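Local coordinates for protein nidogen (Mus musculus, PDB 1NPE) that probably helps to organise basement membranes as a linker glycoprotein, its six-bladed YWTD beta-propeller domain serving in binding to laminin, at residues A[82-94]-A[125-137]. Sequence-based numbering, arbitrary orientation.
Sequences EGIALDHLGRTIF and RGIVTDPVRGNLY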
ATOM      1  N   GLU A  82       1.779  -4.619   1.516  1.00 14.18           N
ATOM      2  CA  GLU A  82       2.237  -3.246   1.673  1.00 13.72           C
ATOM      3  C   GLU A  82       2.772  -2.833   3.032  1.00 14.21           C
ATOM      4  O   GLU A  82       3.146  -1.677   3.226  1.00 15.48           O
ATOM      5  CB  GLU A  82       1.117  -2.300   1.271  1.00 15.30           C
ATOM      6  CG  GLU A  82       0.747  -2.396  -0.190  1.00 14.80           C
ATOM      7  CD  GLU A  82      -0.470  -1.588  -0.515  1.00 12.51           C
ATOM      8  OE1 GLU A  82      -0.661  -0.516   0.091  1.00 16.51           O
ATOM      9  OE2 GLU A  82      -1.242  -2.026  -1.380  1.00 15.79           O
ATOM     10  N   GLY A  83       2.776  -3.768   3.968  1.00 13.37           N
ATOM     11  CA  GLY A  83       3.271  -3.497   5.303  1.00 13.46           C
ATOM     12  C   GLY A  83       3.719  -4.820   5.882  1.00 14.28           C
ATOM     13  O   GLY A  83       3.109  -5.848   5.615  1.00 15.15           O
ATOM     14  N   ILE A  84       4.806  -4.805   6.639  1.00 14.44           N
ATOM     15  CA  ILE A  84       5.323  -6.015   7.248  1.00 13.38           C
ATOM     16  C   ILE A  84       5.914  -5.684   8.617  1.00 15.00           C
ATOM     17  O   ILE A  84       6.587  -4.665   8.778  1.00 14.57           O
ATOM     18  CB  ILE A  84       6.360  -6.716   6.316  1.00 13.34           C
ATOM     19  CG1 ILE A  84       6.887  -8.000   6.957  1.00 11.08           C
ATOM     20  CG2 ILE A  84       7.510  -5.766   5.954  1.00 11.54           C
ATOM     21  CD1 ILE A  84       7.666  -8.887   5.995  1.00 10.78           C
ATOM     22  N   ALA A  85       5.579  -6.513   9.608  1.00 14.62           N
ATOM     23  CA  ALA A  85       6.053  -6.357  10.983  1.00 15.56           C
ATOM     24  C   ALA A  85       6.598  -7.688  11.489  1.00 16.01           C
ATOM     25  O   ALA A  85       6.212  -8.746  11.000  1.00 15.60           O
ATOM     26  CB  ALA A  85       4.928  -5.873  11.880  1.00 15.00           C
ATOM     27  N   LEU A  86       7.458  -7.643  12.500  1.00 17.03           N
ATOM     28  CA  LEU A  86       8.060  -8.865  13.008  1.00 18.14           C
ATOM     29  C   LEU A  86       7.869  -9.126  14.492  1.00 19.13           C
ATOM     30  O   LEU A  86       7.551  -8.236  15.261  1.00 18.77           O
ATOM     31  CB  LEU A  86       9.563  -8.841  12.733  1.00 19.48           C
ATOM     32  CG  LEU A  86      10.055  -8.394  11.358  1.00 19.75           C
ATOM     33  CD1 LEU A  86      11.494  -8.001  11.474  1.00 19.44           C
ATOM     34  CD2 LEU A  86       9.870  -9.490  10.317  1.00 21.88           C
ATOM     35  N   ASP A  87       8.043 -10.387  14.862  1.00 21.60           N
ATOM     36  CA  ASP A  87       8.000 -10.840  16.247  1.00 23.86           C
ATOM     37  C   ASP A  87       9.401 -11.413  16.374  1.00 24.09           C
ATOM     38  O   ASP A  87       9.651 -12.550  15.969  1.00 24.06           O
ATOM     39  CB  ASP A  87       6.964 -11.953  16.443  1.00 25.98           C
ATOM     40  CG  ASP A  87       6.994 -12.557  17.856  1.00 28.49           C
ATOM     41  OD1 ASP A  87       7.758 -12.085  18.729  1.00 30.01           O
ATOM     42  OD2 ASP A  87       6.240 -13.521  18.094  1.00 30.30           O
ATOM     43  N   HIS A  88      10.329 -10.591  16.850  1.00 24.31           N
ATOM     44  CA  HIS A  88      11.716 -11.013  16.997  1.00 25.60           C
ATOM     45  C   HIS A  88      11.918 -12.078  18.081  1.00 26.13           C
ATOM     46  O   HIS A  88      12.937 -12.768  18.095  1.00 26.18           O
ATOM     47  CB  HIS A  88      12.621  -9.800  17.236  1.00 25.95           C
ATOM     48  CG  HIS A  88      12.302  -9.045  18.488  1.00 27.79           C
ATOM     49  ND1 HIS A  88      13.073  -9.136  19.626  1.00 27.26           N
ATOM     50  CD2 HIS A  88      11.294  -8.190  18.782  1.00 26.33           C
ATOM     51  CE1 HIS A  88      12.554  -8.368  20.569  1.00 28.15           C
ATOM     52  NE2 HIS A  88      11.474  -7.783  20.081  1.00 28.43           N
ATOM     53  N   LEU A  89      10.936 -12.227  18.965  1.00 26.67           N
ATOM     54  CA  LEU A  89      11.003 -13.224  20.034  1.00 28.04           C
ATOM     55  C   LEU A  89      10.484 -14.569  19.548  1.00 28.83           C
ATOM     56  O   LEU A  89      11.201 -15.571  19.592  1.00 29.13           O
ATOM     57  CB  LEU A  89      10.202 -12.764  21.251  1.00 25.81           C
ATOM     58  CG  LEU A  89      10.756 -11.505  21.923  1.00 27.30           C
ATOM     59  CD1 LEU A  89       9.815 -11.047  23.023  1.00 22.29           C
ATOM     60  CD2 LEU A  89      12.171 -11.777  22.469  1.00 25.07           C
ATOM     61  N   GLY A  90       9.247 -14.570  19.052  1.00 29.49           N
ATOM     62  CA  GLY A  90       8.626 -15.781  18.543  1.00 28.72           C
ATOM     63  C   GLY A  90       9.134 -16.202  17.175  1.00 28.32           C
ATOM     64  O   GLY A  90       8.833 -17.305  16.716  1.00 29.06           O
ATOM     65  N   ARG A  91       9.894 -15.323  16.522  1.00 28.57           N
ATOM     66  CA  ARG A  91      10.473 -15.588  15.199  1.00 28.68           C
ATOM     67  C   ARG A  91       9.434 -15.671  14.075  1.00 27.69           C
ATOM     68  O   ARG A  91       9.423 -16.634  13.306  1.00 28.54           O
ATOM     69  CB  ARG A  91      11.296 -16.887  15.220  1.00 30.00           C
ATOM     70  CG  ARG A  91      12.428 -16.946  16.240  1.00 31.16           C
ATOM     71  CD  ARG A  91      13.682 -16.228  15.753  1.00 32.74           C
ATOM     72  NE  ARG A  91      13.612 -14.789  15.969  1.00 33.24           N
ATOM     73  CZ  ARG A  91      14.369 -13.894  15.341  1.00 32.31           C
ATOM     74  NH1 ARG A  91      15.269 -14.272  14.438  1.00 29.32           N
ATOM     75  NH2 ARG A  91      14.230 -12.612  15.633  1.00 32.59           N
ATOM     76  N   THR A  92       8.555 -14.676  13.979  1.00 26.49           N
ATOM     77  CA  THR A  92       7.537 -14.673  12.930  1.00 24.25           C
ATOM     78  C   THR A  92       7.346 -13.306  12.280  1.00 23.42           C
ATOM     79  O   THR A  92       7.771 -12.286  12.816  1.00 24.00           O
ATOM     80  CB  THR A  92       6.166 -15.157  13.457  1.00 24.45           C
ATOM     81  OG1 THR A  92       5.755 -14.345  14.563  1.00 24.33           O
ATOM     82  CG2 THR A  92       6.236 -16.605  13.885  1.00 23.06           C
ATOM     83  N   ILE A  93       6.721 -13.303  11.108  1.00 22.46           N
ATOM     84  CA  ILE A  93       6.438 -12.074  10.378  1.00 20.41           C
ATOM     85  C   ILE A  93       4.922 -11.891  10.258  1.00 20.33           C
ATOM     86  O   ILE A  93       4.157 -12.852  10.395  1.00 20.10           O
ATOM     87  CB  ILE A  93       7.049 -12.094   8.952  1.00 20.37           C
ATOM     88  CG1 ILE A  93       6.400 -13.181   8.094  1.00 21.77           C
ATOM     89  CG2 ILE A  93       8.540 -12.350   9.020  1.00 20.93           C
ATOM     90  CD1 ILE A  93       6.825 -13.132   6.637  1.00 22.09           C
ATOM     91  N   PHE A  94       4.499 -10.648  10.049  1.00 18.09           N
ATOM     92  CA  PHE A  94       3.092 -10.298   9.880  1.00 16.59           C
ATOM     93  C   PHE A  94       3.049  -9.341   8.695  1.00 15.97           C
ATOM     94  O   PHE A  94       3.978  -8.557   8.508  1.00 15.03           O
ATOM     95  CB  PHE A  94       2.546  -9.533  11.094  1.00 16.43           C
ATOM     96  CG  PHE A  94       2.477 -10.336  12.365  1.00 16.19           C
ATOM     97  CD1 PHE A  94       1.263 -10.852  12.809  1.00 15.23           C
ATOM     98  CD2 PHE A  94       3.609 -10.511  13.158  1.00 17.40           C
ATOM     99  CE1 PHE A  94       1.176 -11.530  14.032  1.00 15.66           C
ATOM    100  CE2 PHE A  94       3.532 -11.184  14.379  1.00 17.57           C
ATOM    101  CZ  PHE A  94       2.309 -11.693  14.817  1.00 16.38           C
ATOM    102  N   ARG A 125      -2.699  -1.386   5.459  1.00 11.22           N
ATOM    103  CA  ARG A 125      -1.405  -0.971   4.953  1.00 11.34           C
ATOM    104  C   ARG A 125      -0.366  -1.005   6.059  1.00 11.40           C
ATOM    105  O   ARG A 125       0.396  -1.961   6.150  1.00 11.85           O
ATOM    106  CB  ARG A 125      -1.510   0.416   4.289  1.00  9.99           C
ATOM    107  CG  ARG A 125      -0.186   1.037   3.868  1.00 10.92           C
ATOM    108  CD  ARG A 125      -0.411   2.249   2.981  1.00  9.99           C
ATOM    109  NE  ARG A 125      -0.678   1.865   1.601  1.00 10.09           N
ATOM    110  CZ  ARG A 125      -1.186   2.670   0.670  1.00 12.49           C
ATOM    111  NH1 ARG A 125      -1.513   3.928   0.958  1.00  9.99           N
ATOM    112  NH2 ARG A 125      -1.284   2.233  -0.577  1.00 11.50           N
ATOM    113  N   GLY A 126      -0.354   0.014   6.913  1.00 11.60           N
ATOM    114  CA  GLY A 126       0.609   0.048   7.996  1.00 10.85           C
ATOM    115  C   GLY A 126       0.357  -1.037   9.025  1.00 10.76           C
ATOM    116  O   GLY A 126      -0.788  -1.361   9.329  1.00 10.70           O
ATOM    117  N   ILE A 127       1.430  -1.627   9.536  1.00 10.92           N
ATOM    118  CA  ILE A 127       1.320  -2.663  10.559  1.00 11.56           C
ATOM    119  C   ILE A 127       2.607  -2.752  11.383  1.00 12.02           C
ATOM    120  O   ILE A 127       3.711  -2.701  10.844  1.00 11.90           O
ATOM    121  CB  ILE A 127       0.950  -4.047   9.964  1.00 11.10           C
ATOM    122  CG1 ILE A 127       0.671  -5.041  11.095  1.00 12.15           C
ATOM    123  CG2 ILE A 127       2.070  -4.574   9.086  1.00  9.99           C
ATOM    124  CD1 ILE A 127       0.176  -6.394  10.615  1.00 14.39           C
ATOM    125  N   VAL A 128       2.451  -2.812  12.699  1.00 13.38           N
ATOM    126  CA  VAL A 128       3.589  -2.895  13.614  1.00 15.12           C
ATOM    127  C   VAL A 128       3.294  -3.839  14.771  1.00 16.21           C
ATOM    128  O   VAL A 128       2.133  -4.118  15.083  1.00 16.86           O
ATOM    129  CB  VAL A 128       3.949  -1.512  14.226  1.00 14.53           C
ATOM    130  CG1 VAL A 128       4.508  -0.580  13.163  1.00 14.35           C
ATOM    131  CG2 VAL A 128       2.722  -0.887  14.894  1.00 11.04           C
ATOM    132  N   THR A 129       4.357  -4.302  15.417  1.00 17.64           N
ATOM    133  CA  THR A 129       4.242  -5.191  16.561  1.00 19.51           C
ATOM    134  C   THR A 129       4.902  -4.571  17.783  1.00 21.15           C
ATOM    135  O   THR A 129       5.671  -3.618  17.679  1.00 22.49           O
ATOM    136  CB  THR A 129       4.990  -6.519  16.343  1.00 18.97           C
ATOM    137  OG1 THR A 129       6.324  -6.241  15.908  1.00 20.46           O
ATOM    138  CG2 THR A 129       4.279  -7.417  15.354  1.00 17.18           C
ATOM    139  N   ASP A 130       4.589  -5.155  18.934  1.00 22.20           N
ATOM    140  CA  ASP A 130       5.159  -4.794  20.231  1.00 22.56           C
ATOM    141  C   ASP A 130       5.318  -6.189  20.838  1.00 20.65           C
ATOM    142  O   ASP A 130       4.542  -6.602  21.693  1.00 20.41           O
ATOM    143  CB  ASP A 130       4.181  -3.950  21.060  1.00 23.26           C
ATOM    144  CG  ASP A 130       4.759  -3.547  22.420  1.00 25.08           C
ATOM    145  OD1 ASP A 130       5.989  -3.648  22.624  1.00 23.40           O
ATOM    146  OD2 ASP A 130       3.974  -3.117  23.284  1.00 24.86           O
ATOM    147  N   PRO A 131       6.303  -6.954  20.343  1.00 20.75           N
ATOM    148  CA  PRO A 131       6.591  -8.319  20.791  1.00 23.16           C
ATOM    149  C   PRO A 131       6.633  -8.568  22.284  1.00 24.77           C
ATOM    150  O   PRO A 131       6.142  -9.599  22.746  1.00 26.04           O
ATOM    151  CB  PRO A 131       7.926  -8.620  20.124  1.00 23.38           C
ATOM    152  CG  PRO A 131       7.822  -7.833  18.833  1.00 22.99           C
ATOM    153  CD  PRO A 131       7.294  -6.520  19.342  1.00 20.49           C
ATOM    154  N   VAL A 132       7.184  -7.630  23.045  1.00 25.96           N
ATOM    155  CA  VAL A 132       7.275  -7.811  24.488  1.00 27.77           C
ATOM    156  C   VAL A 132       5.901  -7.871  25.177  1.00 27.50           C
ATOM    157  O   VAL A 132       5.695  -8.700  26.069  1.00 26.24           O
ATOM    158  CB  VAL A 132       8.198  -6.747  25.148  1.00 30.06           C
ATOM    159  CG1 VAL A 132       8.420  -7.079  26.618  1.00 29.94           C
ATOM    160  CG2 VAL A 132       9.551  -6.696  24.427  1.00 28.80           C
ATOM    161  N   ARG A 133       4.957  -7.032  24.744  1.00 26.94           N
ATOM    162  CA  ARG A 133       3.614  -7.027  25.338  1.00 26.36           C
ATOM    163  C   ARG A 133       2.583  -7.859  24.558  1.00 24.96           C
ATOM    164  O   ARG A 133       1.415  -7.957  24.966  1.00 22.11           O
ATOM    165  CB  ARG A 133       3.089  -5.595  25.535  1.00 30.38           C
ATOM    166  CG  ARG A 133       3.766  -4.802  26.660  1.00 33.69           C
ATOM    167  CD  ARG A 133       4.785  -3.806  26.121  1.00 38.03           C
ATOM    168  NE  ARG A 133       6.045  -3.842  26.864  1.00 45.22           N
ATOM    169  CZ  ARG A 133       7.249  -3.654  26.324  1.00 46.20           C
ATOM    170  NH1 ARG A 133       7.375  -3.411  25.023  1.00 46.08           N
ATOM    171  NH2 ARG A 133       8.336  -3.719  27.088  1.00 46.62           N
ATOM    172  N   GLY A 134       3.017  -8.432  23.432  1.00 22.63           N
ATOM    173  CA  GLY A 134       2.149  -9.264  22.612  1.00 20.41           C
ATOM    174  C   GLY A 134       1.031  -8.576  21.845  1.00 19.27           C
ATOM    175  O   GLY A 134      -0.030  -9.168  21.620  1.00 17.30           O
ATOM    176  N   ASN A 135       1.268  -7.346  21.406  1.00 18.61           N
ATOM    177  CA  ASN A 135       0.249  -6.612  20.659  1.00 18.15           C
ATOM    178  C   ASN A 135       0.573  -6.295  19.199  1.00 16.76           C
ATOM    179  O   ASN A 135       1.719  -6.022  18.839  1.00 17.19           O
ATOM    180  CB  ASN A 135      -0.131  -5.341  21.404  1.00 17.82           C
ATOM    181  CG  ASN A 135      -0.878  -5.631  22.682  1.00 20.00           C
ATOM    182  OD1 ASN A 135      -1.875  -6.363  22.687  1.00 21.37           O
ATOM    183  ND2 ASN A 135      -0.401  -5.062  23.779  1.00 20.46           N
ATOM    184  N   LEU A 136      -0.475  -6.305  18.379  1.00 16.40           N
ATOM    185  CA  LEU A 136      -0.396  -6.031  16.949  1.00 14.66           C
ATOM    186  C   LEU A 136      -1.266  -4.812  16.647  1.00 14.94           C
ATOM    187  O   LEU A 136      -2.367  -4.687  17.186  1.00 16.08           O
ATOM    188  CB  LEU A 136      -0.926  -7.246  16.177  1.00 13.95           C
ATOM    189  CG  LEU A 136      -0.817  -7.278  14.653  1.00 15.65           C
ATOM    190  CD1 LEU A 136       0.645  -7.197  14.217  1.00 15.12           C
ATOM    191  CD2 LEU A 136      -1.443  -8.552  14.136  1.00 15.96           C
ATOM    192  N   TYR A 137      -0.774  -3.923  15.784  1.00 14.23           N
ATOM    193  CA  TYR A 137      -1.501  -2.707  15.404  1.00 12.96           C
ATOM    194  C   TYR A 137      -1.432  -2.483  13.886  1.00 12.51           C
ATOM    195  O   TYR A 137      -0.390  -2.697  13.266  1.00 11.11           O
ATOM    196  CB  TYR A 137      -0.889  -1.476  16.094  1.00 13.01           C
ATOM    197  CG  TYR A 137      -0.739  -1.580  17.604  1.00 14.65           C
ATOM    198  CD1 TYR A 137       0.450  -2.033  18.177  1.00 14.12           C
ATOM    199  CD2 TYR A 137      -1.778  -1.200  18.457  1.00 14.32           C
ATOM    200  CE1 TYR A 137       0.601  -2.103  19.562  1.00 15.12           C
ATOM    201  CE2 TYR A 137      -1.639  -1.267  19.836  1.00 15.69           C
ATOM    202  CZ  TYR A 137      -0.447  -1.720  20.384  1.00 17.49           C
ATOM    203  OH  TYR A 137      -0.314  -1.800  21.754  1.00 18.61           O
TER
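Phe94 and Ile127 meet at the apolar centre, where Phe94 CB lies 4.0 Å from Ile127 CD1. Leu136 reaches the Phe94 ring over one face in a CH-pi contact, its CD1 4.2 Å from the ring centroid and 22° off the normal, while the methyl CG2 of Thr129 approaches the same ring obliquely. With CG1 anti to the backbone N (chi1 -173°), Ile127 sends that branch to Phe94 and turns CG2 against the backbone of Gly83 and Ile84. The small Ala85 CB rests directly on the facing strand, 3.6 Å from Ile127 O. Strands 82-87 and 125-130 run nearly parallel with axes 5.2 Å apart, a close approach consistent with Ala85 and Gly83 at this face.

Toward one end, a hydrogen bond from Thr129 OG1 to Leu86 O is indicated, but at a modelled separation too short to trust in detail. Beyond it the Pro131 and His88 side chains cross at about a right angle, Pro131 CG coming obliquely to the ring, 3.5 Å from His88 CD2. At the other end Arg125 grips Glu82 side-on: NE (2.8 Å) and NH2 (2.9 Å) both donate to Glu82 OE1, which stays close to the guanidinium plane while the carboxylate is turned 39° from it. Ser80 and Ser98, the latter also of a cadmium site, bind Glu82 OE2; Arg125 NH1 bonds Asn170 and the backbone of another protein chain, placing the pair at that interface.

The contact joins the first two strands of consecutive propeller blades; strands 36-44 and 49-54 of the preceding blade pack against 82-94, largely on the side away from 125-137, and strand 169-175 packs against 125-137.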